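Local coordinates for Fe(2+) transporter FeoB (PDB 3I8S), which takes up ferrous iron across the bacterial inner membrane in a GTP-driven process, its cytosolic G domain probably coupling nucleotide binding to channel opening, at residues K2-G7 and T48-T53; N21-S26 and G43-T48; V38-G43 and T53-P58. One frame throughout, in Å; residues are numbered along the deposited sequence.

Interaction 1: residues K2-G7 and T48-T53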
loop_
_atom_site.group_PDB
_atom_site.type_symbol
_atom_site.label_atom_id
_atom_site.label_comp_id
_atom_site.label_asym_id
_atom_site.label_seq_id
_atom_site.Cartn_x
_atom_site.Cartn_y
_atom_site.Cartn_z
ATOM N N LYS A 2 -23.469 -10.258 -0.889
ATOM C CA LYS A 2 -22.353 -9.382 -0.566
ATOM C C LYS A 2 -21.046 -10.171 -0.689
ATOM O O LYS A 2 -20.915 -11.230 -0.104
ATOM C CB LYS A 2 -22.511 -8.786 0.847
ATOM C CG LYS A 2 -21.422 -7.778 1.182
ATOM C CD LYS A 2 -21.653 -6.964 2.454
ATOM C CE LYS A 2 -20.504 -5.995 2.667
ATOM N NZ LYS A 2 -20.601 -5.308 3.961
ATOM N N LYS A 3 -20.095 -9.660 -1.475
ATOM C CA LYS A 3 -18.810 -10.369 -1.675
ATOM C C LYS A 3 -17.778 -9.836 -0.729
ATOM O O LYS A 3 -17.953 -8.778 -0.137
ATOM C CB LYS A 3 -18.311 -10.235 -3.115
ATOM C CG LYS A 3 -19.288 -10.730 -4.138
ATOM C CD LYS A 3 -19.609 -12.151 -3.865
ATOM C CE LYS A 3 -20.603 -12.689 -4.841
ATOM N NZ LYS A 3 -19.893 -12.791 -6.109
ATOM N N LEU A 4 -16.672 -10.567 -0.594
ATOM C CA LEU A 4 -15.496 -9.979 0.045
ATOM C C LEU A 4 -14.764 -9.233 -1.022
ATOM O O LEU A 4 -14.403 -9.830 -2.039
ATOM C CB LEU A 4 -14.582 -11.051 0.654
ATOM C CG LEU A 4 -13.380 -10.563 1.429
ATOM C CD1 LEU A 4 -13.746 -9.849 2.764
ATOM C CD2 LEU A 4 -12.434 -11.771 1.725
ATOM N N THR A 5 -14.565 -7.924 -0.818
ATOM C CA THR A 5 -13.928 -7.084 -1.832
ATOM C C THR A 5 -12.456 -6.867 -1.521
ATOM O O THR A 5 -12.102 -6.343 -0.462
ATOM C CB THR A 5 -14.632 -5.732 -1.933
ATOM O OG1 THR A 5 -16.010 -5.960 -2.217
ATOM C CG2 THR A 5 -14.008 -4.858 -3.043
ATOM N N ILE A 6 -11.631 -7.263 -2.469
ATOM C CA ILE A 6 -10.178 -7.156 -2.381
ATOM C C ILE A 6 -9.606 -6.283 -3.511
ATOM O O ILE A 6 -9.917 -6.488 -4.707
ATOM C CB ILE A 6 -9.522 -8.537 -2.406
ATOM C CG1 ILE A 6 -10.104 -9.436 -1.335
ATOM C CG2 ILE A 6 -7.989 -8.352 -2.291
ATOM C CD1 ILE A 6 -9.461 -10.753 -1.256
ATOM N N GLY A 7 -8.779 -5.288 -3.124
ATOM C CA GLY A 7 -8.047 -4.452 -4.070
ATOM C C GLY A 7 -6.699 -5.106 -4.355
ATOM O O GLY A 7 -5.968 -5.446 -3.389
ATOM N N THR A 48 -11.841 -21.183 0.462
ATOM C CA THR A 48 -12.618 -22.127 1.237
ATOM C C THR A 48 -13.870 -21.455 1.826
ATOM O O THR A 48 -14.955 -22.031 1.773
ATOM C CB THR A 48 -11.776 -22.776 2.359
ATOM O OG1 THR A 48 -10.663 -23.467 1.760
ATOM C CG2 THR A 48 -12.594 -23.685 3.204
ATOM N N ASP A 49 -13.710 -20.251 2.355
ATOM C CA ASP A 49 -14.781 -19.621 3.112
ATOM C C ASP A 49 -15.521 -18.484 2.327
ATOM O O ASP A 49 -16.657 -18.147 2.692
ATOM C CB ASP A 49 -14.232 -19.014 4.391
ATOM C CG ASP A 49 -13.767 -20.036 5.384
ATOM O OD1 ASP A 49 -14.199 -21.186 5.330
ATOM O OD2 ASP A 49 -13.002 -19.656 6.291
ATOM N N HIS A 50 -14.876 -17.889 1.337
ATOM C CA HIS A 50 -15.314 -16.574 0.840
ATOM C C HIS A 50 -15.511 -16.577 -0.659
ATOM O O HIS A 50 -14.759 -17.240 -1.399
ATOM C CB HIS A 50 -14.284 -15.467 1.162
ATOM C CG HIS A 50 -14.179 -15.136 2.618
ATOM N ND1 HIS A 50 -13.226 -15.697 3.437
ATOM C CD2 HIS A 50 -14.887 -14.280 3.397
ATOM C CE1 HIS A 50 -13.393 -15.253 4.676
ATOM N NE2 HIS A 50 -14.379 -14.372 4.672
ATOM N N GLN A 51 -16.534 -15.834 -1.084
ATOM C CA GLN A 51 -16.718 -15.406 -2.454
ATOM C C GLN A 51 -16.118 -14.028 -2.569
ATOM O O GLN A 51 -16.503 -13.107 -1.838
ATOM C CB GLN A 51 -18.222 -15.377 -2.788
ATOM C CG GLN A 51 -18.816 -16.738 -2.812
ATOM C CD GLN A 51 -18.026 -17.649 -3.711
ATOM O OE1 GLN A 51 -17.570 -17.240 -4.798
ATOM N NE2 GLN A 51 -17.806 -18.873 -3.254
ATOM N N VAL A 52 -15.134 -13.883 -3.458
ATOM C CA VAL A 52 -14.343 -12.666 -3.587
ATOM C C VAL A 52 -14.556 -11.927 -4.923
ATOM O O VAL A 52 -14.674 -12.539 -5.990
ATOM C CB VAL A 52 -12.812 -12.974 -3.459
ATOM C CG1 VAL A 52 -11.942 -11.688 -3.730
ATOM C CG2 VAL A 52 -12.488 -13.626 -2.085
ATOM N N THR A 53 -14.662 -10.611 -4.818
ATOM C CA THR A 53 -14.519 -9.708 -5.956
ATOM C C THR A 53 -13.156 -9.102 -5.818
ATOM O O THR A 53 -12.851 -8.479 -4.796
ATOM C CB THR A 53 -15.581 -8.577 -5.978
ATOM O OG1 THR A 53 -16.897 -9.158 -6.117
ATOM C CG2 THR A 53 -15.339 -7.618 -7.139
#

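Interaction 2: residues N21-S26 and G43-T48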
loop_
_atom_site.group_PDB
_atom_site.type_symbol
_atom_site.label_atom_id
_atom_site.label_comp_id
_atom_site.label_asym_id
_atom_site.label_seq_id
_atom_site.Cartn_x
_atom_site.Cartn_y
_atom_site.Cartn_z
ATOM N N ASN A 21 -4.997 -12.630 -13.391
ATOM C CA ASN A 21 -5.471 -13.595 -14.369
ATOM C C ASN A 21 -5.527 -15.023 -13.813
ATOM O O ASN A 21 -6.462 -15.770 -14.089
ATOM C CB ASN A 21 -4.605 -13.518 -15.624
ATOM C CG ASN A 21 -4.888 -12.290 -16.429
ATOM O OD1 ASN A 21 -5.986 -11.735 -16.349
ATOM N ND2 ASN A 21 -3.912 -11.863 -17.248
ATOM N N GLN A 22 -4.542 -15.375 -12.997
ATOM C CA GLN A 22 -4.489 -16.693 -12.374
ATOM C C GLN A 22 -5.640 -16.897 -11.400
ATOM O O GLN A 22 -6.231 -17.969 -11.347
ATOM C CB GLN A 22 -3.171 -16.855 -11.632
ATOM C CG GLN A 22 -2.029 -17.113 -12.567
ATOM C CD GLN A 22 -0.685 -17.135 -11.894
ATOM O OE1 GLN A 22 -0.522 -16.715 -10.749
ATOM N NE2 GLN A 22 0.315 -17.588 -12.636
ATOM N N LEU A 23 -5.965 -15.871 -10.636
ATOM C CA LEU A 23 -7.002 -15.973 -9.591
ATOM C C LEU A 23 -8.405 -16.019 -10.199
ATOM O O LEU A 23 -9.256 -16.788 -9.785
ATOM C CB LEU A 23 -6.872 -14.808 -8.638
ATOM C CG LEU A 23 -5.736 -14.958 -7.622
ATOM C CD1 LEU A 23 -5.575 -13.660 -6.871
ATOM C CD2 LEU A 23 -6.063 -16.124 -6.680
ATOM N N THR A 24 -8.615 -15.221 -11.231
ATOM C CA THR A 24 -9.958 -14.961 -11.743
ATOM C C THR A 24 -10.309 -15.755 -12.994
ATOM O O THR A 24 -11.484 -15.900 -13.300
ATOM C CB THR A 24 -10.191 -13.447 -12.025
ATOM O OG1 THR A 24 -9.357 -12.992 -13.121
ATOM C CG2 THR A 24 -9.916 -12.643 -10.771
ATOM N N GLY A 25 -9.319 -16.252 -13.734
ATOM C CA GLY A 25 -9.581 -17.007 -14.951
ATOM C C GLY A 25 -10.454 -16.224 -15.925
ATOM O O GLY A 25 -10.183 -15.053 -16.204
ATOM N N SER A 26 -11.517 -16.869 -16.385
ATOM C CA SER A 26 -12.453 -16.311 -17.368
ATOM C C SER A 26 -13.479 -15.384 -16.703
ATOM O O SER A 26 -14.207 -14.682 -17.406
ATOM C CB SER A 26 -13.183 -17.442 -18.117
ATOM O OG SER A 26 -14.038 -18.170 -17.236
ATOM N N GLY A 43 -12.753 -9.148 -11.247
ATOM C CA GLY A 43 -13.091 -10.534 -11.451
ATOM C C GLY A 43 -13.496 -11.199 -10.180
ATOM O O GLY A 43 -13.520 -10.578 -9.114
ATOM N N GLN A 44 -13.843 -12.464 -10.281
ATOM C CA GLN A 44 -14.337 -13.205 -9.136
ATOM C C GLN A 44 -13.531 -14.450 -8.916
ATOM O O GLN A 44 -13.036 -15.058 -9.861
ATOM C CB GLN A 44 -15.807 -13.609 -9.322
ATOM C CG GLN A 44 -16.719 -12.470 -9.644
ATOM C CD GLN A 44 -17.614 -12.094 -8.508
ATOM O OE1 GLN A 44 -18.468 -12.890 -8.091
ATOM N NE2 GLN A 44 -17.482 -10.859 -8.029
ATOM N N PHE A 45 -13.461 -14.872 -7.659
ATOM C CA PHE A 45 -12.913 -16.184 -7.314
ATOM C C PHE A 45 -13.356 -16.520 -5.916
ATOM O O PHE A 45 -13.919 -15.674 -5.183
ATOM C CB PHE A 45 -11.374 -16.261 -7.418
ATOM C CG PHE A 45 -10.631 -15.508 -6.366
ATOM C CD1 PHE A 45 -10.260 -14.190 -6.585
ATOM C CD2 PHE A 45 -10.211 -16.135 -5.194
ATOM C CE1 PHE A 45 -9.554 -13.487 -5.626
ATOM C CE2 PHE A 45 -9.501 -15.460 -4.239
ATOM C CZ PHE A 45 -9.172 -14.113 -4.447
ATOM N N SER A 46 -13.111 -17.766 -5.557
ATOM C CA SER A 46 -13.553 -18.252 -4.259
ATOM C C SER A 46 -12.389 -18.872 -3.511
ATOM O O SER A 46 -11.402 -19.348 -4.110
ATOM C CB SER A 46 -14.729 -19.213 -4.373
ATOM O OG SER A 46 -14.410 -20.388 -5.097
ATOM N N THR A 47 -12.492 -18.788 -2.200
ATOM C CA THR A 47 -11.601 -19.444 -1.276
ATOM C C THR A 47 -12.412 -20.534 -0.548
ATOM O O THR A 47 -13.609 -20.729 -0.825
ATOM C CB THR A 47 -11.046 -18.449 -0.288
ATOM O OG1 THR A 47 -12.107 -17.924 0.522
ATOM C CG2 THR A 47 -10.264 -17.284 -0.977
ATOM N N THR A 48 -11.841 -21.183 0.462
ATOM C CA THR A 48 -12.618 -22.127 1.237
ATOM C C THR A 48 -13.870 -21.455 1.826
ATOM O O THR A 48 -14.955 -22.031 1.773
ATOM C CB THR A 48 -11.776 -22.776 2.359
ATOM O OG1 THR A 48 -10.663 -23.467 1.760
ATOM C CG2 THR A 48 -12.594 -23.685 3.204
#

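Interaction 3: residues V38-G43 and T53-P58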
loop_
_atom_site.group_PDB
_atom_site.type_symbol
_atom_site.label_atom_id
_atom_site.label_comp_id
_atom_site.label_asym_id
_atom_site.label_seq_id
_atom_site.Cartn_x
_atom_site.Cartn_y
_atom_site.Cartn_z
ATOM N N VAL A 38 -9.156 5.243 -18.374
ATOM C CA VAL A 38 -8.266 4.210 -17.875
ATOM C C VAL A 38 -9.143 2.973 -17.624
ATOM O O VAL A 38 -10.232 3.092 -17.062
ATOM C CB VAL A 38 -7.530 4.630 -16.561
ATOM C CG1 VAL A 38 -6.712 3.462 -15.976
ATOM C CG2 VAL A 38 -6.660 5.892 -16.787
ATOM N N GLU A 39 -8.677 1.820 -18.089
ATOM C CA GLU A 39 -9.394 0.541 -17.913
ATOM C C GLU A 39 -9.505 0.120 -16.453
ATOM O O GLU A 39 -8.539 0.222 -15.671
ATOM C CB GLU A 39 -8.691 -0.557 -18.708
ATOM C CG GLU A 39 -9.122 -1.983 -18.410
ATOM C CD GLU A 39 -8.031 -2.989 -18.734
ATOM O OE1 GLU A 39 -8.124 -3.577 -19.831
ATOM O OE2 GLU A 39 -7.066 -3.149 -17.919
ATOM N N ARG A 40 -10.696 -0.390 -16.097
ATOM C CA ARG A 40 -10.976 -0.953 -14.790
ATOM C C ARG A 40 -11.334 -2.420 -15.001
ATOM O O ARG A 40 -12.284 -2.702 -15.741
ATOM C CB ARG A 40 -12.117 -0.201 -14.107
ATOM C CG ARG A 40 -12.615 -0.884 -12.858
ATOM C CD ARG A 40 -13.590 -0.048 -12.009
ATOM N NE ARG A 40 -14.043 -0.847 -10.839
ATOM C CZ ARG A 40 -14.491 -0.348 -9.685
ATOM N NH1 ARG A 40 -14.621 0.965 -9.498
ATOM N NH2 ARG A 40 -14.853 -1.160 -8.717
ATOM N N LYS A 41 -10.509 -3.318 -14.482
ATOM C CA LYS A 41 -10.743 -4.760 -14.588
ATOM C C LYS A 41 -11.102 -5.272 -13.212
ATOM O O LYS A 41 -10.492 -4.857 -12.235
ATOM C CB LYS A 41 -9.441 -5.506 -14.988
ATOM C CG LYS A 41 -8.943 -5.425 -16.459
ATOM C CD LYS A 41 -8.198 -6.794 -16.803
ATOM C CE LYS A 41 -6.915 -6.673 -17.662
ATOM N NZ LYS A 41 -7.064 -7.240 -19.024
ATOM N N GLU A 42 -12.068 -6.174 -13.135
ATOM C CA GLU A 42 -12.339 -6.884 -11.908
ATOM C C GLU A 42 -12.827 -8.268 -12.227
ATOM O O GLU A 42 -13.169 -8.555 -13.372
ATOM C CB GLU A 42 -13.260 -6.090 -10.986
ATOM C CG GLU A 42 -14.609 -5.840 -11.397
ATOM C CD GLU A 42 -15.334 -5.022 -10.301
ATOM O OE1 GLU A 42 -14.845 -3.915 -9.925
ATOM O OE2 GLU A 42 -16.386 -5.489 -9.848
ATOM N N GLY A 43 -12.753 -9.148 -11.247
ATOM C CA GLY A 43 -13.091 -10.534 -11.451
ATOM C C GLY A 43 -13.496 -11.199 -10.180
ATOM O O GLY A 43 -13.520 -10.578 -9.114
ATOM N N THR A 53 -14.662 -10.611 -4.818
ATOM C CA THR A 53 -14.519 -9.708 -5.956
ATOM C C THR A 53 -13.156 -9.102 -5.818
ATOM O O THR A 53 -12.851 -8.479 -4.796
ATOM C CB THR A 53 -15.581 -8.577 -5.978
ATOM O OG1 THR A 53 -16.897 -9.158 -6.117
ATOM C CG2 THR A 53 -15.339 -7.618 -7.139
ATOM N N LEU A 54 -12.366 -9.248 -6.872
ATOM C CA LEU A 54 -11.001 -8.739 -6.967
ATOM C C LEU A 54 -10.952 -7.605 -7.972
ATOM O O LEU A 54 -11.251 -7.793 -9.140
ATOM C CB LEU A 54 -10.058 -9.872 -7.416
ATOM C CG LEU A 54 -8.568 -9.611 -7.408
ATOM C CD1 LEU A 54 -8.142 -9.351 -5.946
ATOM C CD2 LEU A 54 -7.803 -10.798 -8.134
ATOM N N VAL A 55 -10.580 -6.430 -7.501
ATOM C CA VAL A 55 -10.487 -5.222 -8.299
ATOM C C VAL A 55 -9.021 -4.938 -8.583
ATOM O O VAL A 55 -8.199 -4.752 -7.653
ATOM C CB VAL A 55 -11.144 -4.009 -7.553
ATOM C CG1 VAL A 55 -11.016 -2.752 -8.420
ATOM C CG2 VAL A 55 -12.594 -4.316 -7.200
ATOM N N ASP A 56 -8.668 -4.955 -9.847
ATOM C CA ASP A 56 -7.272 -4.782 -10.249
ATOM C C ASP A 56 -6.963 -3.295 -10.301
ATOM O O ASP A 56 -7.502 -2.593 -11.161
ATOM C CB ASP A 56 -7.051 -5.391 -11.627
ATOM C CG ASP A 56 -5.587 -5.275 -12.100
ATOM O OD1 ASP A 56 -4.653 -5.307 -11.287
ATOM O OD2 ASP A 56 -5.423 -5.206 -13.310
ATOM N N LEU A 57 -6.080 -2.809 -9.469
ATOM C CA LEU A 57 -5.805 -1.362 -9.490
ATOM C C LEU A 57 -4.618 -1.043 -10.434
ATOM O O LEU A 57 -3.722 -1.871 -10.606
ATOM C CB LEU A 57 -5.540 -0.874 -8.079
ATOM C CG LEU A 57 -6.603 -1.133 -7.024
ATOM C CD1 LEU A 57 -6.193 -0.512 -5.715
ATOM C CD2 LEU A 57 -7.970 -0.630 -7.535
ATOM N N PRO A 58 -4.614 0.155 -11.054
ATOM C CA PRO A 58 -3.510 0.459 -11.973
ATOM C C PRO A 58 -2.184 0.402 -11.234
ATOM O O PRO A 58 -2.136 0.688 -10.048
ATOM C CB PRO A 58 -3.815 1.878 -12.453
ATOM C CG PRO A 58 -5.240 2.063 -12.212
ATOM C CD PRO A 58 -5.570 1.266 -10.980
HETATM O O HOH W 1 -8.302 -1.600 -13.227
#

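Interaction 1: residues K2-G7 and T48-T53
Leu4-Val52 and Thr5-Thr53 are parallel bridges in the central sheet of the FeoB G domain, joining the N-terminal strand to the second strand of a hairpin. The strand axes come within 4.7 Å of each other. Three backbone bonds fix the register: Leu4 N to Gln51 O at 2.8 Å, Thr53 N to Leu4 O at 2.9 Å, and Ile6 N to Thr53 O, which is almost straight at 176°. Leu4 O also takes a CA-H...O contact from Val52, so both its bond and this C-H contact come from the one neighbouring strand.

On the face carrying Leu4 and Val52 the contact is apolar. In Leu4, chi1 -176° and chi2 68° together carry CD2 over one face of the His50 ring as a CH-pi contact, 4.1 Å from the centroid and offset toward the rim. Ile6 CD1 reaches Val52 CG1 at 3.6 Å. The other face is more polar: the Lys3 chain, bent at chi2, crosses Thr53 at about a right angle, with CG 3.5 Å from OG1, and its CD lies 3.7 Å from Gln51 CB.

The His50 ring is held from its ND1 by Asp164 of helix 154-164. Ile163 of that helix packs on Leu4 and Ile6, while strand 88-94 borders strand 4-10 on its far side and strand 39-46 continues the sheet beyond Val52.

Interaction 2: residues N21-S26 and G43-T48
Leu23 and Thr24, on the last turn of helix 16-24, lie against Gly43, Gln44 and Phe45 of strand 39-46, and the geometry of three side chains defines the fit. Phe45 takes chi1 71°, which places CG between the backbone N and the carbonyl carbon, and its ring is turned so that one face meets Leu23. Above the centre of that face sits Leu23 CD2, 4.2 Å from the centroid and 8° off the ring normal, a well-centred CH-pi contact. Leu23 reaches this place with CG anti to its carbonyl carbon (chi1 -78°). Its CD1 is 4.2 Å from Phe45 CE1, while CB lies 4.0 Å from Phe45 CD1 nearer the ring's rim. The Leu23 side chain thus slants across the ring face, with CD2 over its centre, and Leu23 O comes to 3.2 Å from Phe45 CB.

This is the helix that follows the GTP-binding loop of the G domain, packing here on a face of the central sheet. Leu54 of the adjacent strand lies against both Leu23 and Thr24, and Ile163 and Lys160 of helix 154-164 also touch Phe45.

Thr24 has its two branches sorted by chi1 67°. OG1 turns back to bond with Phe20 O one helical turn earlier, and CG2, anti to the carbonyl carbon, faces the strand and rests 3.9 Å from Gly43 CA. Because Gly43 presents bare backbone, the methyl can lie directly on it. Thr24 CA lies 3.6 Å from Gln44 O, a plain contact; that oxygen accepts a hydrogen bond from Arg27 NE. The helix finishes with Gly25 N bonded to Asn21 O at 2.9 Å, after which Gly25 adopts positive phi and the chain turns away.

Interaction 3: residues V38-G43 and T53-P58
Gly43 and Leu54 bond to each other in both directions: Gly43 N to Leu54 O and Leu54 N to Gly43 O are both 2.9 Å, the latter bond nearly straight at 176°. Gly43 N approaches Leu54 O in the carbonyl plane, and the same oxygen takes a CA-H...O contact from Glu42 at 3.1 Å.

Next along is the non-hydrogen-bonded pair Glu42-Val55, whose side chains run alongside one another on the same face. In Glu42, CG sits between the backbone N and the carbonyl carbon (chi1 66°) and the chain runs out straight, bringing the carboxylate beside two methyls: OE1 is 3.6 Å from Val55 CG2 and OE2 3.6 Å from Thr53 CG2. Glu42 OE1 lies nearly in the guanidinium plane of Arg40, 3.0 Å from NH2, which meets it close to the C-O axis; the bond from NE is weak. Arg29 forms a salt bridge with OE2, so two arginines grip the carboxylate.

These antiparallel strands form the hairpin leading from Val38 and Glu39, a predicted GTP-binding segment, to the Asp-Leu-Pro-Gly sequence beginning at Asp56, which matches the G3 motif of GTPases. Toward that end Asp56 N bonds Lys41 O, and a water bridges Glu39 O and Lys41 N. Val38 CG1 touches Pro58 CG at 4.3 Å. Farther out, Lys16 of the GTP-binding loop lies beside Asp56 and donates to Leu57 O, and Trp33 makes a cation-pi contact with Arg40.

Interactions 1 and 3 use opposite edges of strand 51-56: parallel pairing to strand 4-10 on one, antiparallel pairing to strand 39-46 on the other. They share Thr53, and Val55 N bonds to Ile6 O between them. Interaction 2 is of another kind, a helix against a strand, held by apolar and ring contacts where the other two rely on backbone bonds. It is the most buried of the three; interactions 1 and 3 are partly buried. Leu54 ties interaction 2 to interaction 3, since its CD2 is 3.8 Å from Thr24 CG2. Charged side chains characterise interaction 3, which itself holds residues of the predicted nucleotide site, whereas interaction 1 adds a CH-pi contact on His50 to its backbone pairing.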